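Long-range contacts in aminotransferase (Streptomyces pactum, PDB 4ZM4), which belongs to the class-III aminotransferases, pyridoxal-phosphate-dependent enzymes of fold type I, and holds its ligand in a pocket formed by two subunits: residues R279-G284 with A323-I328; L80-D85 with A317-V322; P69-Y74 with D333-L338. The protein carries 1 engineered substitution. All blocks are in the same frame, centred on the assembly; numbering follows the deposited sequence.

Contact 1: R279-G284 with A323-I328; sequences RVMGGG and AMLGKI. Engineered in segment 279-284: Arg279 (natural residue Lys). With P3B ((3E,4R,5R)-4,5-dihydroxy-3-{[(Z)-{3-hydroxy-2-methyl-5-[(phosphonooxy)methyl]pyridin-4(1H)-ylidene}methyl]imino}cyclohex-1-ene-1-carboxylic acid), chain H.
Val280 O accepts the backbone N-H of Gly283, with Gly283 N at 3.1 Å, and is enclosed on the helix side by the side chain of Met324. Met324 CG lies only 3.0 Å from Val280 O, and Met324 CE comes back to 3.4 Å from the same oxygen. The loop 279-284 follows strand 274-277 in the seven-stranded sheet of the fold-type I pyridoxal-phosphate enzymes, and it rests here on helix 315-329. Met324 leaves the helix with CG anti to its N, then bends at chi2 (61°), which folds the thioether around the carbonyl and places Met324 CE 3.9 Å from Val280 CG1. That Val280 methyl also meets the end of Ile328, with Val280 CG1 to Ile328 CD1 at 3.8 Å, the two side chains lying nearly perpendicular. Met324 CB packs 3.4 Å from the next carbonyl, Met281 O, so the methionine spans two successive peptide groups. Phe257 packs on both Val280 and Leu325, and helix 98-110 brings Ile107 against Met281 and Leu325, adding to this buried patch. Gly283 has a positive phi (55°), and its O is hydrogen-bonded to His91 NE2 of the second subunit. The engineered Arg279 (lysine in the natural sequence) points away from helix 315-329 toward P3B, its chain bent at chi2; the close fit to the ligand is doubtful in detail. Arg279 NH1 is hydrogen-bonded to Tyr67 O, and Arg279 N to Tyr311 OH of the second subunit. The loop thus carries Arg279 of the P3B pocket at one end and packs on helix 315-329 through Val280 and Met281. Although the CB of Met281 points away from the helix, Met281 CG still meets Leu325 CD1 at 4.1 Å.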
# COMPACT_ATOMS: atom_id res chain seq x y z
N ARG B 279 3.10 -6.46 -8.84
CA ARG B 279 3.46 -6.05 -10.22
C ARG B 279 2.70 -6.78 -11.31
O ARG B 279 1.58 -6.40 -11.60
CB ARG B 279 4.96 -6.15 -10.47
CG ARG B 279 5.79 -5.37 -9.49
CD ARG B 279 5.82 -3.89 -9.76
NE ARG B 279 6.17 -3.25 -8.50
CZ ARG B 279 7.35 -2.72 -8.17
NH1 ARG B 279 8.39 -2.68 -9.01
NH2 ARG B 279 7.47 -2.21 -6.96
N VAL B 280 3.30 -7.80 -11.92
CA VAL B 280 2.66 -8.51 -13.02
C VAL B 280 1.38 -9.15 -12.49
O VAL B 280 0.36 -9.23 -13.20
CB VAL B 280 3.59 -9.59 -13.65
CG1 VAL B 280 2.82 -10.43 -14.66
CG2 VAL B 280 4.78 -8.93 -14.31
N MET B 281 1.41 -9.58 -11.23
CA MET B 281 0.28 -10.29 -10.62
C MET B 281 -1.03 -9.53 -10.77
O MET B 281 -2.02 -10.12 -11.11
CB MET B 281 0.56 -10.53 -9.12
CG MET B 281 -0.40 -11.52 -8.46
SD MET B 281 0.10 -11.80 -6.76
CE MET B 281 -0.49 -10.26 -6.00
N GLY B 282 -1.02 -8.23 -10.52
CA GLY B 282 -2.20 -7.42 -10.60
C GLY B 282 -2.31 -6.52 -11.82
O GLY B 282 -3.20 -5.70 -11.89
N GLY B 283 -1.39 -6.67 -12.78
CA GLY B 283 -1.41 -5.90 -14.03
C GLY B 283 -1.43 -4.39 -13.90
O GLY B 283 -1.99 -3.68 -14.75
N GLY B 284 -0.81 -3.90 -12.85
CA GLY B 284 -0.83 -2.46 -12.55
C GLY B 284 -1.80 -2.00 -11.49
O GLY B 284 -1.72 -0.85 -11.07
N ALA B 323 -8.04 -12.11 -13.28
CA ALA B 323 -8.00 -11.84 -14.73
C ALA B 323 -6.58 -11.94 -15.29
O ALA B 323 -6.37 -12.50 -16.36
CB ALA B 323 -8.60 -10.47 -15.03
N MET B 324 -5.59 -11.43 -14.55
CA MET B 324 -4.23 -11.34 -15.07
C MET B 324 -3.60 -12.70 -15.05
O MET B 324 -3.02 -13.13 -16.05
CB MET B 324 -3.41 -10.35 -14.25
CG MET B 324 -2.02 -10.10 -14.79
SD MET B 324 -1.96 -9.39 -16.45
CE MET B 324 -0.23 -8.85 -16.51
N LEU B 325 -3.70 -13.39 -13.92
CA LEU B 325 -3.09 -14.71 -13.83
C LEU B 325 -3.88 -15.74 -14.67
O LEU B 325 -3.29 -16.66 -15.22
CB LEU B 325 -2.95 -15.16 -12.38
CG LEU B 325 -2.03 -14.36 -11.46
CD1 LEU B 325 -1.82 -15.04 -10.12
CD2 LEU B 325 -0.68 -14.11 -12.12
N GLY B 326 -5.20 -15.55 -14.78
CA GLY B 326 -6.02 -16.34 -15.70
C GLY B 326 -5.58 -16.20 -17.13
O GLY B 326 -5.35 -17.20 -17.83
N LYS B 327 -5.37 -14.96 -17.56
CA LYS B 327 -4.81 -14.69 -18.89
C LYS B 327 -3.44 -15.34 -19.14
O LYS B 327 -3.24 -15.99 -20.18
CB LYS B 327 -4.69 -13.19 -19.15
CG LYS B 327 -4.05 -12.84 -20.47
CD LYS B 327 -4.31 -11.39 -20.84
CE LYS B 327 -3.58 -11.02 -22.11
NZ LYS B 327 -3.79 -9.58 -22.40
N ILE B 328 -2.51 -15.15 -18.20
CA ILE B 328 -1.16 -15.74 -18.33
C ILE B 328 -1.20 -17.29 -18.43
O ILE B 328 -0.50 -17.91 -19.23
CB ILE B 328 -0.27 -15.34 -17.15
CG1 ILE B 328 0.09 -13.85 -17.24
CG2 ILE B 328 1.00 -16.20 -17.08
CD1 ILE B 328 0.78 -13.31 -16.00
OAH P3B H . 6.35 -0.64 -2.31
PBA P3B H . 6.25 -1.13 -3.81
OAI P3B H . 6.76 0.03 -4.60
OAC P3B H . 4.84 -1.49 -4.24
OAQ P3B H . 7.34 -2.40 -3.81
CAM P3B H . 8.62 -2.35 -3.09
CAV P3B H . 9.47 -3.20 -3.74
CAL P3B H . 9.70 -4.44 -3.15
NAP P3B H . 10.52 -5.34 -3.81
CAU P3B H . 11.10 -5.03 -5.02
CAA P3B H . 11.94 -5.91 -5.66
CAW P3B H . 10.91 -3.83 -5.56
OAE P3B H . 11.51 -3.59 -6.75
CAX P3B H . 10.07 -2.88 -4.98
CAJ P3B H . 9.90 -1.58 -5.59
NAO P3B H . 10.66 -1.18 -6.67
CAT P3B H . 10.59 0.08 -7.19
CAK P3B H . 9.89 1.18 -6.61
CAS P3B H . 9.91 2.47 -7.12
CAR P3B H . 9.16 3.52 -6.54
OAD P3B H . 9.08 4.64 -7.06
OAB P3B H . 8.60 3.40 -5.48
CAN P3B H . 10.40 2.74 -8.34
CAY P3B H . 11.07 1.60 -9.14
OAF P3B H . 12.21 2.27 -9.72
CAZ P3B H . 11.44 0.30 -8.32
OAG P3B H . 11.66 -0.93 -9.11

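Contact 2: L80-D85 with A317-V322; sequences LDAVAD and ALRAVV
Arg319 and Asp85 form a salt bridge at the margin of two packed helices. The arginine grips end-on with two nitrogens, both on one oxygen: Asp85 OD2 is 3.0 Å from Arg319 NH1 and 3.1 Å from Arg319 NH2. This oxygen lies in the guanidinium plane, but the carboxylate stands at 90° to it, and the two nitrogens reach OD2 on its anti side from opposite faces of the carboxylate. Lys89 also pairs with OD2, and Gln86 OE1 takes a bond from Arg319 NH1, so both charged ends have further partners on helix 77-89. The neighbouring positive charges would probably favour an ionised Asp85.

Over one guanidinium face sits a backbone carbonyl, with Ala82 O 3.4 Å above the plane of Arg319 and over its centre. Its angle to NH1 is poor, and Ala82 O lies over the face without forming a hydrogen bond. Arg319 is bent at chi2 (68°), which lays the chain across Ala82: Arg319 CG is 3.3 Å from Ala82 O, and Ala82 CB lies 3.8 Å from Arg319 NE.

The apolar part is Val83 CG2 against Ala320 CB, 3.7 Å apart, and the small residues Ala82 and Ala320 accompany an axis separation of 8.5 Å. Leu99 of helix 98-110 packs on Arg319, while Val83 also meets Phe87 of the second subunit. The segments run at 151°, a nearly antiparallel helix-helix packing next to the subunit interface of this fold-type I dimer.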
# COMPACT_ATOMS: atom_id res chain seq x y z
N LEU B 80 -8.71 -4.65 -17.78
CA LEU B 80 -9.61 -3.50 -17.53
C LEU B 80 -11.01 -3.99 -17.29
O LEU B 80 -11.61 -3.67 -16.28
CB LEU B 80 -9.64 -2.49 -18.72
CG LEU B 80 -10.96 -1.84 -19.27
CD1 LEU B 80 -11.63 -0.78 -18.39
CD2 LEU B 80 -10.75 -1.23 -20.65
N ASP B 81 -11.53 -4.75 -18.25
CA ASP B 81 -12.94 -5.11 -18.27
C ASP B 81 -13.35 -5.89 -17.05
O ASP B 81 -14.43 -5.66 -16.50
CB ASP B 81 -13.29 -5.93 -19.51
CG ASP B 81 -13.24 -5.12 -20.80
OD1 ASP B 81 -13.20 -3.86 -20.74
OD2 ASP B 81 -13.28 -5.76 -21.88
N ALA B 82 -12.51 -6.82 -16.62
CA ALA B 82 -12.80 -7.59 -15.40
C ALA B 82 -12.83 -6.67 -14.16
O ALA B 82 -13.75 -6.75 -13.32
CB ALA B 82 -11.80 -8.72 -15.22
N VAL B 83 -11.88 -5.75 -14.06
CA VAL B 83 -11.81 -4.85 -12.90
C VAL B 83 -12.97 -3.86 -12.88
O VAL B 83 -13.62 -3.68 -11.85
CB VAL B 83 -10.47 -4.11 -12.84
CG1 VAL B 83 -10.47 -3.11 -11.70
CG2 VAL B 83 -9.34 -5.10 -12.67
N ALA B 84 -13.32 -3.32 -14.04
CA ALA B 84 -14.49 -2.46 -14.17
C ALA B 84 -15.80 -3.17 -13.83
O ALA B 84 -16.71 -2.60 -13.20
CB ALA B 84 -14.58 -1.88 -15.57
N ASP B 85 -15.92 -4.43 -14.23
CA ASP B 85 -17.07 -5.23 -13.83
C ASP B 85 -17.17 -5.37 -12.31
O ASP B 85 -18.26 -5.36 -11.75
CB ASP B 85 -16.97 -6.61 -14.47
CG ASP B 85 -18.19 -7.46 -14.17
OD1 ASP B 85 -19.29 -6.98 -14.47
OD2 ASP B 85 -18.06 -8.59 -13.66
N ALA B 317 -8.94 -5.54 -6.47
CA ALA B 317 -7.57 -6.05 -6.54
C ALA B 317 -7.51 -7.55 -6.87
O ALA B 317 -6.74 -7.97 -7.74
CB ALA B 317 -6.82 -5.80 -5.23
N LEU B 318 -8.32 -8.35 -6.19
CA LEU B 318 -8.34 -9.79 -6.46
C LEU B 318 -9.01 -10.16 -7.80
O LEU B 318 -8.59 -11.12 -8.45
CB LEU B 318 -8.94 -10.56 -5.28
CG LEU B 318 -8.18 -10.34 -3.97
CD1 LEU B 318 -8.58 -11.39 -2.93
CD2 LEU B 318 -6.67 -10.35 -4.15
N ARG B 319 -9.96 -9.36 -8.26
CA ARG B 319 -10.44 -9.53 -9.64
C ARG B 319 -9.29 -9.32 -10.64
O ARG B 319 -9.15 -10.06 -11.63
CB ARG B 319 -11.60 -8.57 -9.91
CG ARG B 319 -12.36 -8.84 -11.20
CD ARG B 319 -13.14 -10.16 -11.16
NE ARG B 319 -13.77 -10.42 -12.44
CZ ARG B 319 -14.96 -9.96 -12.81
NH1 ARG B 319 -15.70 -9.23 -11.99
NH2 ARG B 319 -15.41 -10.23 -14.01
N ALA B 320 -8.45 -8.30 -10.39
CA ALA B 320 -7.32 -8.06 -11.27
C ALA B 320 -6.34 -9.25 -11.25
O ALA B 320 -5.80 -9.62 -12.28
CB ALA B 320 -6.61 -6.76 -10.87
N VAL B 321 -6.10 -9.84 -10.08
CA VAL B 321 -5.19 -10.98 -9.98
C VAL B 321 -5.79 -12.13 -10.77
O VAL B 321 -5.08 -12.77 -11.55
CB VAL B 321 -4.92 -11.40 -8.51
CG1 VAL B 321 -4.17 -12.72 -8.43
CG2 VAL B 321 -4.11 -10.33 -7.78
N VAL B 322 -7.08 -12.38 -10.60
CA VAL B 322 -7.76 -13.47 -11.30
C VAL B 322 -7.73 -13.31 -12.82
O VAL B 322 -7.43 -14.24 -13.55
CB VAL B 322 -9.21 -13.61 -10.80
CG1 VAL B 322 -10.06 -14.48 -11.75
CG2 VAL B 322 -9.22 -14.18 -9.38

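Contact 3: P69-Y74 with D333-L338; sequences PHLFGY and DLYERL
Leu71 and Phe72, neighbours in a loop, face three residues on the first turns of helix 334-355, and the join is largely apolar. Leu71 has CG anti to its backbone N (chi1 -157°), which sends its two methyls forward onto different partners. Leu71 CD2 lies 3.9 Å from Leu334 CD2 and 4.0 Å from Tyr335 OH. The other branch, Leu71 CD1, meets Leu338 CD1 at 4.0 Å, with the two leucine chains about perpendicular, so Leu71 sits over one helical turn between residues 334 and 338.

Phe72 starts off to one side, but with CG beside its own N (chi1 -56°) the ring swings round until its far end reaches the helix. Phe72 CZ is 3.6 Å from Leu334 CD2, and Phe72 CE1 is 3.7 Å from Leu334 CD1, so both methyls of Leu334 meet this end of the ring, CD2 obliquely. Leu334 CD2 is shared between Phe72 and Leu71, while CD1 meets Phe72. Within the loop, Leu71 CB lies over part of one face of the Phe72 ring.

Tyr335 touches Leu71 with its hydroxyl end, while the polar need of that OH is met by Phe257 O. Ile328 of helix 315-329 backs Leu71, Phe72 and Tyr335, and the Lys327 ammonium makes a cation-pi contact with Phe72. Leu71 is also bonded through its backbone to Thr425. Met92 of the second subunit packs on Pro69, His70 and Tyr74. The loop thus packs on the first turns of the long helix that, as in fold-type I enzymes, leads toward the C-terminal small domain.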
# COMPACT_ATOMS: atom_id res chain seq x y z
N PRO B 69 4.71 -3.99 -13.98
CA PRO B 69 3.41 -4.70 -13.98
C PRO B 69 2.86 -5.11 -15.34
O PRO B 69 2.08 -6.05 -15.41
CB PRO B 69 2.43 -3.71 -13.34
CG PRO B 69 3.23 -2.56 -12.88
CD PRO B 69 4.56 -2.58 -13.59
N HIS B 70 3.28 -4.43 -16.41
CA HIS B 70 2.60 -4.50 -17.69
C HIS B 70 3.27 -5.44 -18.65
O HIS B 70 3.99 -5.04 -19.56
CB HIS B 70 2.48 -3.08 -18.25
CG HIS B 70 1.76 -2.15 -17.33
ND1 HIS B 70 2.39 -1.15 -16.62
CD2 HIS B 70 0.46 -2.12 -16.96
CE1 HIS B 70 1.52 -0.53 -15.85
NE2 HIS B 70 0.34 -1.09 -16.04
N LEU B 71 2.99 -6.71 -18.46
CA LEU B 71 3.53 -7.76 -19.29
C LEU B 71 2.95 -7.71 -20.72
O LEU B 71 3.63 -8.08 -21.70
CB LEU B 71 3.22 -9.09 -18.65
CG LEU B 71 4.10 -10.26 -18.99
CD1 LEU B 71 5.51 -10.05 -18.49
CD2 LEU B 71 3.52 -11.54 -18.38
N PHE B 72 1.72 -7.24 -20.82
CA PHE B 72 1.02 -7.14 -22.09
C PHE B 72 0.84 -5.69 -22.56
O PHE B 72 0.06 -5.42 -23.47
CB PHE B 72 -0.37 -7.79 -21.95
CG PHE B 72 -0.33 -9.22 -21.48
CD1 PHE B 72 0.14 -10.23 -22.33
CD2 PHE B 72 -0.75 -9.57 -20.20
CE1 PHE B 72 0.18 -11.55 -21.90
CE2 PHE B 72 -0.70 -10.89 -19.77
CZ PHE B 72 -0.24 -11.88 -20.62
N GLY B 73 1.50 -4.75 -21.92
CA GLY B 73 1.34 -3.33 -22.29
C GLY B 73 0.27 -2.63 -21.53
O GLY B 73 -0.44 -3.22 -20.72
N TYR B 74 0.16 -1.33 -21.77
CA TYR B 74 -0.76 -0.47 -21.09
C TYR B 74 -2.18 -0.68 -21.60
O TYR B 74 -2.37 -1.11 -22.75
CB TYR B 74 -0.39 0.98 -21.33
CG TYR B 74 0.89 1.46 -20.69
CD1 TYR B 74 1.15 1.26 -19.35
CD2 TYR B 74 1.81 2.23 -21.42
CE1 TYR B 74 2.32 1.72 -18.78
CE2 TYR B 74 2.97 2.71 -20.85
CZ TYR B 74 3.22 2.45 -19.53
OH TYR B 74 4.36 2.95 -18.94
N ASP B 333 2.64 -20.66 -24.28
CA ASP B 333 3.92 -20.27 -24.93
C ASP B 333 4.31 -18.78 -24.75
O ASP B 333 5.20 -18.28 -25.42
CB ASP B 333 3.89 -20.65 -26.43
CG ASP B 333 3.72 -22.15 -26.66
OD1 ASP B 333 4.35 -22.95 -25.92
OD2 ASP B 333 2.93 -22.53 -27.53
N LEU B 334 3.71 -18.11 -23.77
CA LEU B 334 3.94 -16.67 -23.54
C LEU B 334 5.39 -16.36 -23.27
O LEU B 334 5.98 -15.48 -23.91
CB LEU B 334 3.09 -16.18 -22.36
CG LEU B 334 3.23 -14.72 -21.94
CD1 LEU B 334 2.92 -13.76 -23.07
CD2 LEU B 334 2.33 -14.45 -20.74
N TYR B 335 5.98 -17.13 -22.36
CA TYR B 335 7.35 -16.86 -21.90
C TYR B 335 8.38 -17.17 -22.98
O TYR B 335 9.45 -16.57 -23.00
CB TYR B 335 7.62 -17.54 -20.54
CG TYR B 335 6.73 -16.91 -19.50
CD1 TYR B 335 7.12 -15.75 -18.83
CD2 TYR B 335 5.45 -17.39 -19.26
CE1 TYR B 335 6.31 -15.14 -17.88
CE2 TYR B 335 4.61 -16.78 -18.34
CZ TYR B 335 5.05 -15.65 -17.64
OH TYR B 335 4.22 -15.05 -16.70
N GLU B 336 8.03 -18.05 -23.92
CA GLU B 336 8.87 -18.28 -25.11
C GLU B 336 8.84 -17.09 -26.07
O GLU B 336 9.88 -16.71 -26.62
CB GLU B 336 8.44 -19.55 -25.84
CG GLU B 336 9.14 -20.79 -25.34
CD GLU B 336 8.42 -22.10 -25.68
OE1 GLU B 336 7.81 -22.23 -26.77
OE2 GLU B 336 8.47 -23.03 -24.84
N ARG B 337 7.66 -16.51 -26.30
CA ARG B 337 7.55 -15.34 -27.14
C ARG B 337 8.18 -14.10 -26.49
O ARG B 337 8.81 -13.30 -27.17
CB ARG B 337 6.08 -15.04 -27.45
CG ARG B 337 5.56 -15.76 -28.69
CD ARG B 337 4.06 -16.07 -28.69
NE ARG B 337 3.22 -15.17 -27.89
CZ ARG B 337 2.18 -15.57 -27.15
NH1 ARG B 337 1.85 -16.85 -27.04
NH2 ARG B 337 1.48 -14.67 -26.46
N LEU B 338 8.00 -13.94 -25.17
CA LEU B 338 8.65 -12.84 -24.44
C LEU B 338 10.15 -12.94 -24.58
O LEU B 338 10.83 -11.94 -24.71
CB LEU B 338 8.24 -12.83 -22.95
CG LEU B 338 6.77 -12.48 -22.68
CD1 LEU B 338 6.38 -12.81 -21.26
CD2 LEU B 338 6.46 -11.02 -22.98

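Overall arrangement
The three contacts lie within the class-III aminotransferase range. Contacts 1 and 2 share helix 315-329: residues 317-322 pair with helix 77-89, and the following residues 323-328 meet the loop 279-284. Their centres are about 9 Å apart. Contact 3 is centred about 10 Å from contact 1, touching it where Pro69 meets the loop and Tyr335 meets Ile328; the centres of contacts 2 and 3 are about 18 Å apart. Along the chain the order is 69-74, 80-85, 279-284, 317-322, 323-328, 333-338. Together the contacts join the loop carrying Arg279 of the P3B pocket, helix 315-329 and the start of the consecutive helix 334-355 at the dimer interface.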